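Local coordinates for bifunctional endomannanase/endoglucanase (Caldanaerobius polysaccharolyticus, PDB 3W0K), which probably hydrolyses internal beta-1,4 linkages of mannans and beta-glucans as a family 5 glycoside hydrolase with a beta/alpha barrel, at residues Met201-Tyr206 / Pro223-Gln228; Gly257-Phe262 / Arg272-Val277. All blocks are in the same frame, centred on the assembly; numbering follows the deposited sequence.

Interaction 1 (Met201-Tyr206 / Pro223-Gln228)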
# COMPACT_ATOMS: atom_id res chain seq x y z
N MET A 201 9.35 -10.75 7.38
CA MET A 201 9.97 -9.44 7.60
C MET A 201 11.48 -9.55 7.80
O MET A 201 12.22 -8.62 7.48
CB MET A 201 9.33 -8.74 8.80
CG MET A 201 7.90 -8.28 8.59
SD MET A 201 7.78 -6.87 7.47
CE MET A 201 8.12 -5.52 8.59
N ALA A 202 11.93 -10.68 8.34
CA ALA A 202 13.35 -10.92 8.58
C ALA A 202 14.15 -10.87 7.28
O ALA A 202 15.35 -10.63 7.29
CB ALA A 202 13.54 -12.27 9.25
N LEU A 203 13.46 -11.10 6.16
CA LEU A 203 14.10 -11.07 4.85
C LEU A 203 13.85 -9.74 4.15
O LEU A 203 14.80 -9.05 3.76
CB LEU A 203 13.58 -12.23 4.00
CG LEU A 203 14.18 -12.48 2.60
CD1 LEU A 203 13.98 -13.94 2.23
CD2 LEU A 203 13.53 -11.58 1.56
N THR A 204 12.58 -9.35 4.03
CA THR A 204 12.21 -8.13 3.33
C THR A 204 12.62 -6.82 3.99
O THR A 204 12.88 -5.84 3.30
CB THR A 204 10.69 -8.06 3.08
OG1 THR A 204 10.02 -7.89 4.34
CG2 THR A 204 10.20 -9.34 2.41
N HIS A 205 12.65 -6.80 5.32
CA HIS A 205 13.03 -5.59 6.04
C HIS A 205 14.33 -5.74 6.82
O HIS A 205 14.54 -5.08 7.84
CB HIS A 205 11.89 -5.14 6.96
CG HIS A 205 10.77 -4.45 6.25
ND1 HIS A 205 9.99 -5.08 5.30
CD2 HIS A 205 10.30 -3.18 6.34
CE1 HIS A 205 9.08 -4.23 4.85
NE2 HIS A 205 9.25 -3.07 5.46
N TYR A 206 15.21 -6.62 6.34
CA TYR A 206 16.50 -6.84 6.96
C TYR A 206 17.29 -5.53 6.97
O TYR A 206 17.46 -4.89 5.93
CB TYR A 206 17.28 -7.92 6.19
CG TYR A 206 18.71 -8.12 6.65
CD1 TYR A 206 19.00 -8.59 7.93
CD2 TYR A 206 19.77 -7.87 5.79
CE1 TYR A 206 20.32 -8.80 8.34
CE2 TYR A 206 21.09 -8.08 6.18
CZ TYR A 206 21.35 -8.55 7.46
OH TYR A 206 22.66 -8.77 7.85
N PRO A 223 15.27 -20.59 0.53
CA PRO A 223 14.13 -20.85 1.43
C PRO A 223 14.49 -21.40 2.81
O PRO A 223 15.67 -21.57 3.14
CB PRO A 223 13.31 -21.85 0.64
CG PRO A 223 14.37 -22.68 -0.00
CD PRO A 223 15.32 -21.63 -0.52
N ASP A 224 13.45 -21.67 3.60
CA ASP A 224 13.57 -22.22 4.94
C ASP A 224 14.26 -21.30 5.95
O ASP A 224 15.06 -21.74 6.77
CB ASP A 224 14.26 -23.59 4.91
CG ASP A 224 13.50 -24.61 4.07
OD1 ASP A 224 12.33 -24.36 3.69
OD2 ASP A 224 14.07 -25.68 3.78
N LEU A 225 13.91 -20.01 5.90
CA LEU A 225 14.48 -19.02 6.80
C LEU A 225 13.85 -19.18 8.18
O LEU A 225 12.63 -19.14 8.33
CB LEU A 225 14.23 -17.60 6.28
CG LEU A 225 14.64 -16.43 7.18
CD1 LEU A 225 16.14 -16.46 7.44
CD2 LEU A 225 14.26 -15.12 6.51
N LEU A 226 14.70 -19.39 9.19
CA LEU A 226 14.22 -19.55 10.56
C LEU A 226 14.05 -18.15 11.16
O LEU A 226 15.01 -17.38 11.23
CB LEU A 226 15.21 -20.38 11.38
CG LEU A 226 14.81 -20.91 12.77
CD1 LEU A 226 14.93 -19.82 13.82
CD2 LEU A 226 13.40 -21.49 12.73
N TRP A 227 12.83 -17.84 11.57
CA TRP A 227 12.51 -16.55 12.16
C TRP A 227 11.37 -16.72 13.16
O TRP A 227 10.31 -17.25 12.82
CB TRP A 227 12.11 -15.56 11.06
CG TRP A 227 11.71 -14.20 11.55
CD1 TRP A 227 12.39 -13.40 12.43
CD2 TRP A 227 10.53 -13.47 11.18
NE1 TRP A 227 11.71 -12.22 12.62
CE2 TRP A 227 10.56 -12.24 11.87
CE3 TRP A 227 9.45 -13.75 10.33
CZ2 TRP A 227 9.55 -11.28 11.73
CZ3 TRP A 227 8.45 -12.79 10.20
CH2 TRP A 227 8.51 -11.57 10.90
N GLN A 228 11.60 -16.27 14.39
CA GLN A 228 10.61 -16.36 15.47
C GLN A 228 10.21 -17.81 15.74
O GLN A 228 9.05 -18.10 16.04
CB GLN A 228 9.37 -15.52 15.13
CG GLN A 228 9.64 -14.03 15.02
CD GLN A 228 8.41 -13.24 14.63
OE1 GLN A 228 7.58 -13.70 13.84
NE2 GLN A 228 8.28 -12.04 15.18

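Interaction 2 (Gly257-Phe262 / Arg272-Val277)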
# COMPACT_ATOMS: atom_id res chain seq x y z
N GLY A 257 -1.64 -4.47 -1.92
CA GLY A 257 -1.35 -3.04 -2.02
C GLY A 257 0.11 -2.65 -1.98
O GLY A 257 0.50 -1.61 -2.53
N GLU A 258 0.91 -3.43 -1.24
CA GLU A 258 2.34 -3.20 -1.13
C GLU A 258 3.04 -4.53 -0.94
O GLU A 258 2.52 -5.43 -0.27
CB GLU A 258 2.71 -2.39 0.11
CG GLU A 258 2.15 -1.00 0.26
CD GLU A 258 2.61 -0.35 1.56
OE1 GLU A 258 3.64 -0.78 2.13
OE2 GLU A 258 1.94 0.60 2.02
N PHE A 259 4.23 -4.63 -1.52
CA PHE A 259 5.09 -5.80 -1.35
C PHE A 259 6.47 -5.44 -1.84
O PHE A 259 6.66 -4.41 -2.50
CB PHE A 259 4.54 -7.06 -2.05
CG PHE A 259 4.86 -7.15 -3.52
CD1 PHE A 259 5.74 -8.12 -3.99
CD2 PHE A 259 4.23 -6.31 -4.44
CE1 PHE A 259 6.00 -8.25 -5.35
CE2 PHE A 259 4.49 -6.44 -5.81
CZ PHE A 259 5.37 -7.41 -6.26
N GLY A 260 7.46 -6.24 -1.46
CA GLY A 260 8.81 -5.96 -1.90
C GLY A 260 9.86 -6.30 -0.87
O GLY A 260 9.55 -6.77 0.23
N CYS A 261 11.10 -6.01 -1.22
CA CYS A 261 12.24 -6.29 -0.35
C CYS A 261 13.18 -5.09 -0.30
O CYS A 261 13.42 -4.44 -1.32
CB CYS A 261 12.98 -7.51 -0.91
SG CYS A 261 14.36 -8.07 0.09
N PHE A 262 13.70 -4.82 0.89
CA PHE A 262 14.63 -3.71 1.10
C PHE A 262 15.95 -4.04 0.39
O PHE A 262 16.15 -5.17 -0.07
CB PHE A 262 14.84 -3.50 2.61
CG PHE A 262 15.51 -2.21 2.97
CD1 PHE A 262 15.13 -1.01 2.37
CD2 PHE A 262 16.50 -2.18 3.94
CE1 PHE A 262 15.73 0.19 2.73
CE2 PHE A 262 17.11 -0.98 4.31
CZ PHE A 262 16.72 0.21 3.71
N ARG A 272 14.90 -15.18 -4.94
CA ARG A 272 14.34 -16.48 -4.59
C ARG A 272 13.00 -16.31 -3.86
O ARG A 272 12.04 -17.05 -4.11
CB ARG A 272 15.32 -17.26 -3.71
CG ARG A 272 14.83 -18.65 -3.33
CD ARG A 272 14.62 -19.52 -4.56
NE ARG A 272 14.01 -20.80 -4.21
CZ ARG A 272 12.70 -21.00 -4.10
NH1 ARG A 272 11.85 -20.00 -4.31
NH2 ARG A 272 12.24 -22.21 -3.80
N TRP A 273 12.94 -15.31 -2.98
CA TRP A 273 11.73 -15.02 -2.23
C TRP A 273 10.66 -14.44 -3.17
O TRP A 273 9.50 -14.83 -3.11
CB TRP A 273 12.05 -14.06 -1.08
CG TRP A 273 10.84 -13.47 -0.43
CD1 TRP A 273 10.06 -14.04 0.53
CD2 TRP A 273 10.26 -12.20 -0.74
NE1 TRP A 273 9.01 -13.20 0.83
CE2 TRP A 273 9.11 -12.06 0.07
CE3 TRP A 273 10.59 -11.16 -1.62
CZ2 TRP A 273 8.29 -10.93 0.02
CZ3 TRP A 273 9.78 -10.04 -1.67
CH2 TRP A 273 8.64 -9.94 -0.86
N PHE A 274 11.08 -13.54 -4.07
CA PHE A 274 10.15 -12.95 -5.04
C PHE A 274 9.49 -14.04 -5.88
O PHE A 274 8.29 -13.97 -6.17
CB PHE A 274 10.88 -11.98 -5.97
CG PHE A 274 10.89 -10.55 -5.51
CD1 PHE A 274 9.70 -9.83 -5.43
CD2 PHE A 274 12.08 -9.92 -5.20
CE1 PHE A 274 9.71 -8.49 -5.05
CE2 PHE A 274 12.11 -8.58 -4.82
CZ PHE A 274 10.92 -7.86 -4.74
N GLU A 275 10.26 -15.04 -6.27
CA GLU A 275 9.73 -16.13 -7.07
C GLU A 275 8.59 -16.85 -6.36
O GLU A 275 7.60 -17.23 -7.00
CB GLU A 275 10.84 -17.10 -7.46
CG GLU A 275 11.83 -16.50 -8.46
CD GLU A 275 13.05 -17.36 -8.69
OE1 GLU A 275 13.49 -18.05 -7.76
OE2 GLU A 275 13.59 -17.31 -9.82
N ASP A 276 8.71 -17.01 -5.05
CA ASP A 276 7.66 -17.66 -4.27
C ASP A 276 6.40 -16.81 -4.12
O ASP A 276 5.30 -17.28 -4.43
CB ASP A 276 8.17 -18.05 -2.88
CG ASP A 276 8.91 -19.37 -2.87
OD1 ASP A 276 8.96 -20.05 -3.92
OD2 ASP A 276 9.42 -19.75 -1.80
N VAL A 277 6.54 -15.57 -3.66
CA VAL A 277 5.36 -14.72 -3.49
C VAL A 277 4.66 -14.40 -4.80
O VAL A 277 3.44 -14.50 -4.88
CB VAL A 277 5.66 -13.40 -2.72
CG1 VAL A 277 6.09 -13.72 -1.29
CG2 VAL A 277 6.70 -12.56 -3.43

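Interaction 1 (Met201-Tyr206 / Pro223-Gln228)
Ala-202 and Trp-227 are the nearest CA pair, 6.7 Å apart, between strand 225-227 and the short helix 201-204, which follows barrel strand 192-197; the next pair is Leu-203 with Leu-225, 8.2 Å between CA atoms. The methyl of Ala-202 sits over the five-membered ring of Trp-227 in a CH-pi contact, with CB of Ala-202 3.5 Å from the ring centroid and 12° off the ring normal. The opposite face of the indole carries the side-chain amide of Gln-228. Beyond Ala-202, the six-membered ring reaches Met-201, whose CB lies 3.6 Å from CH2 of Trp-227. The methionine chain then bends at chi2 and chi3 (-71° and -83°) and leaves the indole, bringing its CE methyl over the centre of the His-205 ring. On the other flank, CD2 of Leu-225 lies 4.0 Å from CB of Ala-202 and 3.9 Å from CB of Leu-203. Strand 230-232 completes a small hairpin, where Asp-224 and Leu-225 both face Trp-232 in a G1 beta bulge. The direct contact is mainly apolar, with one CH-pi contact and no hydrogen bond between the two segments; Met-201 N, obliquely near the indole, is instead hydrogen-bonded to OE1 of Gln-199.

Interaction 2 (Gly257-Phe262 / Arg272-Val277)
Phe-259, at the end of strand 254-259, meets Phe-274 of helix 267-284 with CE1 of Phe-259 3.7 Å from CE1 of Phe-274. The Phe-259 atom arrives at the edge of the Phe-274 ring, in its plane. With chi1 at 83°, CG of Phe-259 lies between its backbone N and carbonyl carbon, and the ring's CE1 reaches Phe-274. Within the helix, CZ3 of Trp-273 lies 3.6 Å above the centre of the Phe-274 ring, so the indole blocks one face of the phenyl while Phe-259 meets its rim. Val-277, one turn on, places CG1 against a face of the indole.

Gly-260 and Cys-261 add backbone and small side-chain contacts. CA of Gly-260 is 4.0 Å from CZ of Phe-274, and the carbonyl O of Gly-260 is 3.5 Å from CH2 of Trp-273. At phi 145° and psi -177° a side chain here would collide with the carbonyl O of Phe-259, so glycine suits the position. CB of Cys-261 bridges the two aromatics, 4.1 Å from both CE2 of Phe-274 and CZ3 of Trp-273.

Polar bonds anchor the helix residues. NE1 of Trp-273 is hydrogen-bonded to the carbonyl O of Gln-199, which helps fix the indole's rotation, and Arg-272 forms a salt bridge with Asp-276 along the helix.

Strand 254-259 is the seventh of the eight parallel strands of the beta/alpha (TIM) barrel, and helix 267-284 packs outside it, with helix 319-327 touching Phe-259 and Phe-274 and helix 234-249 touching Val-277.

Interaction 1 precedes interaction 2 in sequence, with centres about 12 Å apart. Helix 201-204, which follows barrel strand 192-197, connects them: Thr-204 O lies 2.7 Å from Phe-262 N, a probable hydrogen bond, and CG2 of Thr-204 packs 3.5 Å from CZ2 of Trp-273. Interaction 2 belongs to the eight-stranded parallel barrel and its surrounding helices, whereas interaction 1 fastens the hairpin 225-232 farther out. The hairpin is therefore linked through helix 201-204 to the loop that follows strand 254-259, and to helix 267-284. Strand 254-259 carries Glu-258, which forms salt bridges with Arg-40 and Arg-196 and hydrogen-bonds a Tris molecule, probably from crystallisation.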